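Side-chain contacts in mitochondrial dynamics protein MID49 (Mus musculus, PDB 4WOY), which serves as an outer-membrane receptor that recruits the fission dynamin Drp1 to mitochondria, regulates its GTPase activity and is required for mitochondrial fission: residues E4-F9 with E270-R275; G29-E34 with V141-I146; F118-G121 with S126-L129; R229-L234 with Q255-L260. The protein carries 1 engineered substitution. All coordinates share one frame; numbering follows the deposited sequence.

Contact 1: E4-F9 with E270-R275; sequences ERLLAF and EALGER
Leu6 and Leu272 both carry CG opposite the backbone N (chi1 -176° and -165°), a rotamer that stretches each side chain from its own helix toward the other. The two branched ends cross at about a right angle, and one methyl of each does the touching: Leu6 CD2 lies 4.0 Å from Leu272 CD2, with CG of Leu272 just behind. The second methyl of Leu6 is used differently. Its chi2 of 137° lies well away from a staggered value, and CD1 rests 4.0 Å from CA of Gly273. Glycine suits this place because it presents bare backbone to the methyl, and here the two backbones come nearest, with Leu6 CA 6.9 Å from Gly273 CA. The patch is small, burying 121 Å² in all, and wholly apolar, so it relies on van der Waals packing and the burial of apolar surface.

Both partners on the second segment sit in the first turn of helix 272-288. Ala271 occupies the N-cap position, and its carbonyl O receives N of Arg275 at 2.9 Å, while Thr268 OG1 bonds to its backbone N. Leu272 and Gly273 are thus presented from a well-formed helix start. Around them the packing continues: Leu234 and the C-terminal Phe329 also touch Leu6, and Arg230 lies against Leu272. This is helix-to-helix packing of a helical bundle, in which N-terminal helix 2-14 of the cytoplasmic part of MID49 docks onto the C-terminal helices, the segment 270-275 belonging to the Mab-21 HhH/H2TH-like region.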
loop_
_atom_site.group_PDB
_atom_site.type_symbol
_atom_site.label_atom_id
_atom_site.label_comp_id
_atom_site.label_asym_id
_atom_site.label_seq_id
_atom_site.Cartn_x
_atom_site.Cartn_y
_atom_site.Cartn_z
ATOM N N GLU A 4 -3.376 -30.140 -3.216
ATOM C CA GLU A 4 -2.212 -30.332 -4.072
ATOM C C GLU A 4 -2.109 -29.227 -5.126
ATOM O O GLU A 4 -1.039 -28.640 -5.332
ATOM C CB GLU A 4 -2.281 -31.691 -4.749
ATOM C CG GLU A 4 -2.400 -32.846 -3.782
ATOM C CD GLU A 4 -2.632 -34.180 -4.473
ATOM O OE1 GLU A 4 -3.374 -35.009 -3.908
ATOM O OE2 GLU A 4 -2.114 -34.386 -5.594
ATOM N N ARG A 5 -3.230 -28.925 -5.767
ATOM C CA ARG A 5 -3.245 -27.909 -6.816
ATOM C C ARG A 5 -2.976 -26.538 -6.226
ATOM O O ARG A 5 -2.409 -25.665 -6.873
ATOM C CB ARG A 5 -4.582 -27.920 -7.576
ATOM C CG ARG A 5 -4.991 -29.310 -8.041
ATOM C CD ARG A 5 -5.719 -29.322 -9.387
ATOM N NE ARG A 5 -6.495 -30.558 -9.537
ATOM C CZ ARG A 5 -7.550 -30.708 -10.337
ATOM N NH1 ARG A 5 -7.976 -29.698 -11.091
ATOM N NH2 ARG A 5 -8.184 -31.878 -10.382
ATOM N N LEU A 6 -3.408 -26.345 -4.992
ATOM C CA LEU A 6 -3.207 -25.070 -4.333
ATOM C C LEU A 6 -1.736 -24.860 -4.064
ATOM O O LEU A 6 -1.203 -23.797 -4.317
ATOM C CB LEU A 6 -4.004 -25.022 -3.031
ATOM C CG LEU A 6 -3.939 -23.691 -2.293
ATOM C CD1 LEU A 6 -5.324 -23.319 -1.780
ATOM C CD2 LEU A 6 -2.904 -23.750 -1.174
ATOM N N LEU A 7 -1.086 -25.901 -3.557
ATOM C CA LEU A 7 0.343 -25.862 -3.259
ATOM C C LEU A 7 1.129 -25.680 -4.539
ATOM O O LEU A 7 2.127 -24.954 -4.569
ATOM C CB LEU A 7 0.782 -27.133 -2.546
ATOM C CG LEU A 7 0.251 -27.385 -1.131
ATOM C CD1 LEU A 7 0.930 -28.591 -0.521
ATOM C CD2 LEU A 7 0.413 -26.173 -0.231
ATOM N N ALA A 8 0.660 -26.343 -5.595
ATOM C CA ALA A 8 1.290 -26.249 -6.909
ATOM C C ALA A 8 1.212 -24.820 -7.478
ATOM O O ALA A 8 2.206 -24.265 -7.956
ATOM C CB ALA A 8 0.643 -27.258 -7.871
ATOM N N PHE A 9 0.036 -24.215 -7.398
ATOM C CA PHE A 9 -0.138 -22.830 -7.833
ATOM C C PHE A 9 0.751 -21.878 -7.032
ATOM O O PHE A 9 1.403 -20.980 -7.590
ATOM C CB PHE A 9 -1.605 -22.422 -7.710
ATOM C CG PHE A 9 -1.873 -21.012 -8.116
ATOM C CD1 PHE A 9 -2.098 -20.693 -9.449
ATOM C CD2 PHE A 9 -1.910 -20.000 -7.168
ATOM C CE1 PHE A 9 -2.355 -19.397 -9.834
ATOM C CE2 PHE A 9 -2.154 -18.701 -7.537
ATOM C CZ PHE A 9 -2.378 -18.394 -8.883
ATOM N N GLU A 270 -2.537 -27.395 6.427
ATOM C CA GLU A 270 -3.486 -28.459 6.175
ATOM C C GLU A 270 -4.869 -27.890 5.857
ATOM O O GLU A 270 -5.599 -28.436 5.016
ATOM C CB GLU A 270 -3.537 -29.386 7.387
ATOM C CG GLU A 270 -4.506 -30.533 7.263
ATOM C CD GLU A 270 -4.466 -31.454 8.462
ATOM O OE1 GLU A 270 -5.351 -32.324 8.554
ATOM O OE2 GLU A 270 -3.554 -31.314 9.310
ATOM N N ALA A 271 -5.205 -26.785 6.523
ATOM C CA ALA A 271 -6.516 -26.144 6.375
ATOM C C ALA A 271 -6.479 -24.962 5.425
ATOM O O ALA A 271 -7.462 -24.243 5.299
ATOM C CB ALA A 271 -7.044 -25.687 7.743
ATOM N N LEU A 272 -5.348 -24.757 4.757
ATOM C CA LEU A 272 -5.191 -23.609 3.873
ATOM C C LEU A 272 -6.211 -23.613 2.739
ATOM O O LEU A 272 -6.728 -22.570 2.353
ATOM C CB LEU A 272 -3.785 -23.578 3.298
ATOM C CG LEU A 272 -3.339 -22.274 2.642
ATOM C CD1 LEU A 272 -3.756 -21.062 3.438
ATOM C CD2 LEU A 272 -1.830 -22.292 2.439
ATOM N N GLY A 273 -6.495 -24.800 2.216
ATOM C CA GLY A 273 -7.465 -24.943 1.150
ATOM C C GLY A 273 -8.860 -24.522 1.573
ATOM O O GLY A 273 -9.568 -23.856 0.822
ATOM N N GLU A 274 -9.239 -24.896 2.790
ATOM C CA GLU A 274 -10.525 -24.516 3.357
ATOM C C GLU A 274 -10.602 -23.022 3.677
ATOM O O GLU A 274 -11.626 -22.389 3.421
ATOM C CB GLU A 274 -10.794 -25.318 4.622
ATOM C CG GLU A 274 -11.651 -26.537 4.429
ATOM C CD GLU A 274 -11.571 -27.448 5.624
ATOM O OE1 GLU A 274 -11.469 -26.919 6.754
ATOM O OE2 GLU A 274 -11.603 -28.682 5.435
ATOM N N ARG A 275 -9.512 -22.457 4.193
ATOM C CA ARG A 275 -9.460 -21.023 4.477
ATOM C C ARG A 275 -9.592 -20.218 3.201
ATOM O O ARG A 275 -10.210 -19.136 3.174
ATOM C CB ARG A 275 -8.157 -20.655 5.186
ATOM C CG ARG A 275 -8.077 -21.174 6.601
ATOM C CD ARG A 275 -9.363 -20.921 7.387
ATOM N NE ARG A 275 -9.608 -22.045 8.287
ATOM C CZ ARG A 275 -10.615 -22.905 8.180
ATOM N NH1 ARG A 275 -11.541 -22.745 7.249
ATOM N NH2 ARG A 275 -10.718 -23.904 9.046
#

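Contact 2: G29-E34 with V141-I146; sequences GDIALE and VNWPAI
The indole of Trp143 meets Ile31 with its edge: CG2 of Ile31 lies near the ring plane, 4.2 Å from CZ3, and the two side chains cross at about a right angle. One face of the same ring is covered by Val141 of the same segment, two residues earlier, whose CG1 sits 3.4 Å above the plane over the centre. NE1 is satisfied by the backbone O of Leu137, which fixes how the indole is turned. A large flat residue suits this place, since it can offer a face and an edge to different branched aliphatics.

One helical turn on, Ile146 and Glu34 slide past each other in opposite directions. CB of Glu34 comes 4.1 Å from CG1 of Ile146; the glutamate chain bends at chi2 (-55°), so that OE1 also lies near that carbon. The CB of Glu34 packs at the margin of an otherwise buried apolar patch.

Asn142 caps helix 143-150, its OD1 accepting a weak bond from Ala145 N; Asn142 also centres an inverse gamma turn. Ile154 of strand 153-156 touches Ile31, Trp143 and Ile146, making this the helix-on-sheet layer of the nucleotidyltransferase-like domain.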
loop_
_atom_site.group_PDB
_atom_site.type_symbol
_atom_site.label_atom_id
_atom_site.label_comp_id
_atom_site.label_asym_id
_atom_site.label_seq_id
_atom_site.Cartn_x
_atom_site.Cartn_y
_atom_site.Cartn_z
ATOM N N GLY A 29 16.905 -0.458 -1.926
ATOM C CA GLY A 29 17.642 0.118 -0.827
ATOM C C GLY A 29 18.603 1.152 -1.353
ATOM O O GLY A 29 18.737 2.240 -0.782
ATOM N N ASP A 30 19.267 0.823 -2.459
ATOM C CA ASP A 30 20.275 1.720 -3.033
ATOM C C ASP A 30 19.675 2.948 -3.703
ATOM O O ASP A 30 20.226 4.041 -3.604
ATOM C CB ASP A 30 21.146 0.969 -4.022
ATOM C CG ASP A 30 22.102 0.030 -3.337
ATOM O OD1 ASP A 30 22.638 0.402 -2.275
ATOM O OD2 ASP A 30 22.315 -1.079 -3.856
ATOM N N ILE A 31 18.550 2.764 -4.382
ATOM C CA ILE A 31 17.824 3.881 -4.961
ATOM C C ILE A 31 17.382 4.854 -3.865
ATOM O O ILE A 31 17.436 6.067 -4.048
ATOM C CB ILE A 31 16.597 3.396 -5.743
ATOM C CG1 ILE A 31 17.049 2.512 -6.909
ATOM C CG2 ILE A 31 15.777 4.576 -6.236
ATOM C CD1 ILE A 31 15.936 1.892 -7.695
ATOM N N ALA A 32 16.989 4.325 -2.713
ATOM C CA ALA A 32 16.546 5.180 -1.614
ATOM C C ALA A 32 17.654 6.105 -1.119
ATOM O O ALA A 32 17.429 7.296 -0.920
ATOM C CB ALA A 32 16.022 4.333 -0.461
ATOM N N LEU A 33 18.856 5.563 -0.964
ATOM C CA LEU A 33 19.972 6.344 -0.459
ATOM C C LEU A 33 20.411 7.436 -1.417
ATOM O O LEU A 33 20.808 8.509 -0.970
ATOM C CB LEU A 33 21.156 5.433 -0.150
ATOM C CG LEU A 33 20.921 4.407 0.951
ATOM C CD1 LEU A 33 22.196 3.640 1.198
ATOM C CD2 LEU A 33 20.464 5.106 2.210
ATOM N N GLU A 34 20.373 7.152 -2.719
ATOM C CA GLU A 34 20.647 8.152 -3.765
ATOM C C GLU A 34 19.572 9.242 -3.806
ATOM O O GLU A 34 19.866 10.432 -3.819
ATOM C CB GLU A 34 20.756 7.479 -5.140
ATOM C CG GLU A 34 22.093 6.824 -5.405
ATOM C CD GLU A 34 23.236 7.802 -5.234
ATOM O OE1 GLU A 34 23.193 8.873 -5.863
ATOM O OE2 GLU A 34 24.176 7.513 -4.473
ATOM N N VAL A 141 15.954 15.121 -10.580
ATOM C CA VAL A 141 16.788 14.014 -10.089
ATOM C C VAL A 141 17.532 13.351 -11.253
ATOM O O VAL A 141 16.949 13.075 -12.310
ATOM C CB VAL A 141 15.977 12.928 -9.358
ATOM C CG1 VAL A 141 16.839 11.681 -9.123
ATOM C CG2 VAL A 141 15.385 13.459 -8.040
ATOM N N ASN A 142 18.825 13.108 -11.052
ATOM C CA ASN A 142 19.695 12.540 -12.082
ATOM C C ASN A 142 19.513 11.026 -12.230
ATOM O O ASN A 142 20.360 10.240 -11.802
ATOM C CB ASN A 142 21.153 12.880 -11.771
ATOM C CG ASN A 142 22.030 12.863 -12.998
ATOM O OD1 ASN A 142 21.711 12.225 -14.005
ATOM N ND2 ASN A 142 23.141 13.575 -12.928
ATOM N N TRP A 143 18.386 10.624 -12.809
ATOM C CA TRP A 143 18.077 9.209 -13.015
ATOM C C TRP A 143 18.996 8.471 -13.980
ATOM O O TRP A 143 19.265 7.290 -13.775
ATOM C CB TRP A 143 16.632 9.056 -13.491
ATOM C CG TRP A 143 15.644 9.461 -12.420
ATOM C CD1 TRP A 143 14.700 10.446 -12.497
ATOM C CD2 TRP A 143 15.547 8.920 -11.097
ATOM N NE1 TRP A 143 14.004 10.538 -11.313
ATOM C CE2 TRP A 143 14.502 9.610 -10.437
ATOM C CE3 TRP A 143 16.236 7.917 -10.406
ATOM C CZ2 TRP A 143 14.138 9.333 -9.123
ATOM C CZ3 TRP A 143 15.856 7.631 -9.101
ATOM C CH2 TRP A 143 14.824 8.338 -8.476
ATOM N N PRO A 144 19.486 9.146 -15.035
ATOM C CA PRO A 144 20.418 8.380 -15.870
ATOM C C PRO A 144 21.680 7.948 -15.120
ATOM O O PRO A 144 22.114 6.809 -15.262
ATOM C CB PRO A 144 20.763 9.365 -16.997
ATOM C CG PRO A 144 20.349 10.710 -16.495
ATOM C CD PRO A 144 19.165 10.452 -15.640
ATOM N N ALA A 145 22.236 8.839 -14.309
ATOM C CA ALA A 145 23.462 8.548 -13.577
ATOM C C ALA A 145 23.254 7.481 -12.515
ATOM O O ALA A 145 24.085 6.584 -12.367
ATOM C CB ALA A 145 24.006 9.810 -12.945
ATOM N N ILE A 146 22.161 7.599 -11.763
ATOM C CA ILE A 146 21.844 6.638 -10.707
ATOM C C ILE A 146 21.684 5.256 -11.320
ATOM O O ILE A 146 22.189 4.264 -10.795
ATOM C CB ILE A 146 20.563 7.027 -9.950
ATOM C CG1 ILE A 146 20.801 8.293 -9.127
ATOM C CG2 ILE A 146 20.111 5.910 -9.032
ATOM C CD1 ILE A 146 19.525 9.047 -8.753
#

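Contact 3: F118-G121 with S126-L129; sequences FLVG and SRVL
Phe118 and Val128 bring the two backbones to 5.8 Å between their CA atoms, because the chain doubles back between them. Strand 119-120 runs antiparallel to strand 123-124, Gly121 takes a positive phi (58°) where the chain turns, and helix 126-139 follows at once, folding its first turn back over the strand. A backbone hydrogen bond between Phe118 and Ser125 helps close the base of this hairpin.

Val128 lies in the middle of the side-chain packing, one methyl turned to Phe118 and the other to Val120. The Phe118 ring receives Leu129 over a face: CD2 stands 3.7 Å from the centroid and 4° off the ring normal, an almost perfectly vertical CH-pi contact, while CG of Leu129 leans on the ring's CG. Val128 comes from another direction, its CG1 in the plane of the ring at the edge, 3.8 Å from CD1. Two branched aliphatics thus use different parts of one ring, Leu129 a face and Val128 an edge.

Farther along the strand, Val120 also faces the helix. Its CG2 meets Val128 CG2 at 3.8 Å and NH2 of Arg127 at 3.7 Å. The bend of the arginine at chi3 (59°) folds the guanidinium back, so that Val128 CG2 lies over one of its faces, 3.7 Å above the plane and toward the rim; Asn203 OD1 takes a hydrogen bond from NH2.

The chemistry grades from a buried aromatic core to a polar margin: a valine methyl covers part of one guanidinium face, while NH2 keeps its hydrogen bond to a neutral amide.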
loop_
_atom_site.group_PDB
_atom_site.type_symbol
_atom_site.label_atom_id
_atom_site.label_comp_id
_atom_site.label_asym_id
_atom_site.label_seq_id
_atom_site.Cartn_x
_atom_site.Cartn_y
_atom_site.Cartn_z
ATOM N N PHE A 118 3.552 24.903 2.049
ATOM C CA PHE A 118 2.617 23.940 1.482
ATOM C C PHE A 118 1.221 24.111 2.045
ATOM O O PHE A 118 0.355 23.252 1.858
ATOM C CB PHE A 118 3.130 22.520 1.725
ATOM C CG PHE A 118 4.536 22.335 1.274
ATOM C CD1 PHE A 118 4.837 22.317 -0.091
ATOM C CD2 PHE A 118 5.574 22.257 2.203
ATOM C CE1 PHE A 118 6.156 22.177 -0.525
ATOM C CE2 PHE A 118 6.894 22.121 1.777
ATOM C CZ PHE A 118 7.185 22.089 0.401
ATOM N N LEU A 119 0.998 25.209 2.756
ATOM C CA LEU A 119 -0.330 25.498 3.259
ATOM C C LEU A 119 -1.274 25.976 2.157
ATOM O O LEU A 119 -0.945 26.862 1.384
ATOM C CB LEU A 119 -0.261 26.552 4.369
ATOM C CG LEU A 119 0.186 26.158 5.770
ATOM C CD1 LEU A 119 0.153 27.408 6.616
ATOM C CD2 LEU A 119 -0.757 25.125 6.322
ATOM N N VAL A 120 -2.434 25.345 2.076
ATOM C CA VAL A 120 -3.589 25.890 1.379
ATOM C C VAL A 120 -4.632 26.242 2.425
ATOM O O VAL A 120 -5.115 25.358 3.119
ATOM C CB VAL A 120 -4.161 24.901 0.354
ATOM C CG1 VAL A 120 -5.446 25.448 -0.254
ATOM C CG2 VAL A 120 -3.152 24.679 -0.714
ATOM N N GLY A 121 -4.925 27.527 2.582
ATOM C CA GLY A 121 -5.649 28.007 3.746
ATOM C C GLY A 121 -4.939 27.675 5.041
ATOM O O GLY A 121 -3.790 28.049 5.238
ATOM N N SER A 126 -1.545 17.991 0.818
ATOM C CA SER A 126 -0.843 16.891 0.188
ATOM C C SER A 126 -0.638 17.194 -1.309
ATOM O O SER A 126 0.426 16.913 -1.845
ATOM C CB SER A 126 -1.593 15.572 0.417
ATOM O OG SER A 126 -2.824 15.564 -0.254
ATOM N N ARG A 127 -1.635 17.815 -1.951
ATOM C CA ARG A 127 -1.571 18.110 -3.380
ATOM C C ARG A 127 -0.399 19.004 -3.736
ATOM O O ARG A 127 0.268 18.764 -4.735
ATOM C CB ARG A 127 -2.855 18.781 -3.876
ATOM C CG ARG A 127 -2.719 19.431 -5.266
ATOM C CD ARG A 127 -4.012 20.089 -5.723
ATOM N NE ARG A 127 -4.454 21.135 -4.793
ATOM C CZ ARG A 127 -3.997 22.390 -4.793
ATOM N NH1 ARG A 127 -3.078 22.775 -5.682
ATOM N NH2 ARG A 127 -4.466 23.264 -3.907
ATOM N N VAL A 128 -0.162 20.041 -2.943
ATOM C CA VAL A 128 0.951 20.949 -3.198
ATOM C C VAL A 128 2.286 20.239 -2.934
ATOM O O VAL A 128 3.251 20.374 -3.702
ATOM C CB VAL A 128 0.822 22.237 -2.351
ATOM C CG1 VAL A 128 2.031 23.155 -2.558
ATOM C CG2 VAL A 128 -0.478 22.971 -2.717
ATOM N N LEU A 129 2.323 19.443 -1.872
ATOM C CA LEU A 129 3.476 18.601 -1.608
ATOM C C LEU A 129 3.749 17.656 -2.772
ATOM O O LEU A 129 4.885 17.510 -3.191
ATOM C CB LEU A 129 3.244 17.809 -0.334
ATOM C CG LEU A 129 3.700 18.698 0.817
ATOM C CD1 LEU A 129 2.998 18.335 2.120
ATOM C CD2 LEU A 129 5.240 18.573 0.926
#

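Contact 4: R229-L234 with Q255-L260; sequences RRLLLL and QVVLHL
Val257 against Leu231 and Leu232 makes a buried helix-to-helix contact in the C-terminal helical part of the protein, joining helix 228-241 to helix 250-261. One methyl does nearly all the work. CG2 of Val257 lies 4.0 Å from CA of Leu232 and 4.1 Å from CB of the same residue, and it also meets CD2 of Leu231 at 4.1 Å. With CG1 opposite the backbone N (chi1 175°), CG2 is the branch that reaches the neighbouring backbone, and the short valine is consistent with the close approach of the helices, 6.4 Å between CA of Leu232 and CA of Val257. Leu231, by contrast, extends along Val257, the two side chains sliding past each other in opposite directions.

Further apolar side chains continue the packing: Leu217 of helix 210-224 also covers Val257, and Leu232 packs on Trp250 and Leu253. Polar groups of the segment 229-234 are engaged elsewhere, as Arg230 forms salt bridges with Glu10 and Glu269 and Arg229 forms one with Asp221.

With 173 Å² buried and only aliphatic carbon meeting across it, the contact has no directional bond to set its register. Its geometry probably rests on shape, a valine methyl lying against the backbone of Leu232.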
loop_
_atom_site.group_PDB
_atom_site.type_symbol
_atom_site.label_atom_id
_atom_site.label_comp_id
_atom_site.label_asym_id
_atom_site.label_seq_id
_atom_site.Cartn_x
_atom_site.Cartn_y
_atom_site.Cartn_z
ATOM N N ARG A 229 -1.017 -14.905 6.437
ATOM C CA ARG A 229 -0.258 -14.063 5.509
ATOM C C ARG A 229 0.045 -14.810 4.229
ATOM O O ARG A 229 0.099 -14.232 3.142
ATOM C CB ARG A 229 1.057 -13.579 6.126
ATOM C CG ARG A 229 0.939 -12.462 7.139
ATOM C CD ARG A 229 2.251 -12.321 7.879
ATOM N NE ARG A 229 2.674 -13.632 8.386
ATOM C CZ ARG A 229 3.920 -13.959 8.725
ATOM N NH1 ARG A 229 4.911 -13.079 8.618
ATOM N NH2 ARG A 229 4.174 -15.175 9.172
ATOM N N ARG A 230 0.250 -16.108 4.363
ATOM C CA ARG A 230 0.444 -16.951 3.204
ATOM C C ARG A 230 -0.832 -16.955 2.332
ATOM O O ARG A 230 -0.756 -16.901 1.098
ATOM C CB ARG A 230 0.838 -18.351 3.674
ATOM C CG ARG A 230 0.966 -19.366 2.595
ATOM C CD ARG A 230 1.991 -20.423 2.981
ATOM N NE ARG A 230 1.746 -21.642 2.228
ATOM C CZ ARG A 230 1.986 -22.853 2.692
ATOM N NH1 ARG A 230 2.495 -23.001 3.911
ATOM N NH2 ARG A 230 1.715 -23.907 1.934
ATOM N N LEU A 231 -1.997 -16.997 2.980
ATOM C CA LEU A 231 -3.279 -16.959 2.279
ATOM C C LEU A 231 -3.508 -15.620 1.577
ATOM O O LEU A 231 -4.087 -15.565 0.490
ATOM C CB LEU A 231 -4.443 -17.252 3.241
ATOM C CG LEU A 231 -5.830 -17.073 2.595
ATOM C CD1 LEU A 231 -6.049 -18.095 1.501
ATOM C CD2 LEU A 231 -6.971 -17.137 3.608
ATOM N N LEU A 232 -3.085 -14.533 2.208
ATOM C CA LEU A 232 -3.266 -13.234 1.573
ATOM C C LEU A 232 -2.474 -13.196 0.247
ATOM O O LEU A 232 -2.973 -12.693 -0.768
ATOM C CB LEU A 232 -2.859 -12.088 2.520
ATOM C CG LEU A 232 -2.738 -10.684 1.927
ATOM C CD1 LEU A 232 -4.059 -10.202 1.307
ATOM C CD2 LEU A 232 -2.263 -9.740 3.012
ATOM N N LEU A 233 -1.267 -13.761 0.252
ATOM C CA LEU A 233 -0.427 -13.783 -0.956
ATOM C C LEU A 233 -1.040 -14.634 -2.069
ATOM O O LEU A 233 -0.989 -14.258 -3.234
ATOM C CB LEU A 233 0.975 -14.279 -0.623
ATOM C CG LEU A 233 1.797 -13.158 -0.003
ATOM C CD1 LEU A 233 3.081 -13.695 0.645
ATOM C CD2 LEU A 233 2.109 -12.101 -1.044
ATOM N N LEU A 234 -1.641 -15.758 -1.688
ATOM C CA LEU A 234 -2.406 -16.589 -2.620
ATOM C C LEU A 234 -3.549 -15.828 -3.281
ATOM O O LEU A 234 -3.708 -15.846 -4.511
ATOM C CB LEU A 234 -2.998 -17.795 -1.903
ATOM C CG LEU A 234 -2.116 -19.017 -1.930
ATOM C CD1 LEU A 234 -2.719 -20.039 -1.014
ATOM C CD2 LEU A 234 -2.008 -19.518 -3.367
ATOM N N GLN A 255 -8.647 -7.325 4.034
ATOM C CA GLN A 255 -9.863 -7.227 4.824
ATOM C C GLN A 255 -10.491 -8.605 4.988
ATOM O O GLN A 255 -11.015 -8.950 6.053
ATOM C CB GLN A 255 -10.838 -6.256 4.150
ATOM C CG GLN A 255 -10.701 -4.797 4.549
ATOM C CD GLN A 255 -9.342 -4.413 5.089
ATOM O OE1 GLN A 255 -9.095 -4.517 6.282
ATOM N NE2 GLN A 255 -8.474 -3.924 4.223
ATOM N N VAL A 256 -10.432 -9.382 3.906
ATOM C CA VAL A 256 -10.963 -10.736 3.900
ATOM C C VAL A 256 -10.210 -11.590 4.881
ATOM O O VAL A 256 -10.819 -12.317 5.647
ATOM C CB VAL A 256 -10.872 -11.403 2.532
ATOM C CG1 VAL A 256 -11.408 -12.818 2.644
ATOM C CG2 VAL A 256 -11.668 -10.609 1.487
ATOM N N VAL A 257 -8.882 -11.522 4.842
ATOM C CA VAL A 257 -8.063 -12.359 5.718
ATOM C C VAL A 257 -8.107 -11.891 7.178
ATOM O O VAL A 257 -8.046 -12.706 8.095
ATOM C CB VAL A 257 -6.610 -12.430 5.221
ATOM C CG1 VAL A 257 -5.721 -13.217 6.231
ATOM C CG2 VAL A 257 -6.586 -13.087 3.843
ATOM N N LEU A 258 -8.240 -10.588 7.403
ATOM C CA LEU A 258 -8.433 -10.110 8.770
ATOM C C LEU A 258 -9.751 -10.631 9.343
ATOM O O LEU A 258 -9.820 -10.994 10.498
ATOM C CB LEU A 258 -8.381 -8.581 8.835
ATOM C CG LEU A 258 -6.940 -8.048 8.781
ATOM C CD1 LEU A 258 -6.887 -6.545 8.609
ATOM C CD2 LEU A 258 -6.161 -8.473 10.028
ATOM N N HIS A 259 -10.794 -10.678 8.527
ATOM C CA HIS A 259 -12.086 -11.160 8.980
ATOM C C HIS A 259 -12.044 -12.633 9.370
ATOM O O HIS A 259 -12.482 -13.004 10.455
ATOM C CB HIS A 259 -13.140 -10.935 7.894
ATOM C CG HIS A 259 -14.520 -11.347 8.298
ATOM N ND1 HIS A 259 -15.044 -12.590 8.010
ATOM C CD2 HIS A 259 -15.484 -10.683 8.979
ATOM C CE1 HIS A 259 -16.271 -12.673 8.489
ATOM N NE2 HIS A 259 -16.564 -11.526 9.078
ATOM N N LEU A 260 -11.512 -13.473 8.490
ATOM C CA LEU A 260 -11.396 -14.899 8.787
ATOM C C LEU A 260 -10.314 -15.103 9.828
ATOM O O LEU A 260 -10.512 -15.837 10.796
ATOM C CB LEU A 260 -11.048 -15.711 7.532
ATOM C CG LEU A 260 -11.856 -15.535 6.247
ATOM C CD1 LEU A 260 -11.443 -16.553 5.212
ATOM C CD2 LEU A 260 -13.324 -15.654 6.531
#

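Overall arrangement
Contacts 1 and 4 form one continuous helical core, their centres 13 Å apart. Helix 228-241 links them, Leu6 CD2 of contact 1 lying 3.7 Å from Leu234 CD1 of contact 4. A second junction joins helices 272-288 and 250-261, where Arg275 O lies 3.5 Å from Leu260 CD1. Contacts 2 and 3 belong to the MID51-like nucleotidyltransferase-type region, their centres 26 Å apart and their nearest atoms about 12 Å apart; their second segments lie on the consecutive helices 143-150 and 126-139. Contact 3 is far from contact 1, 48 Å between centres, on the opposite side of the chain's centre. Along the sequence, contact 1 encloses the other three, joining the N-terminal helix to a helix late in the chain.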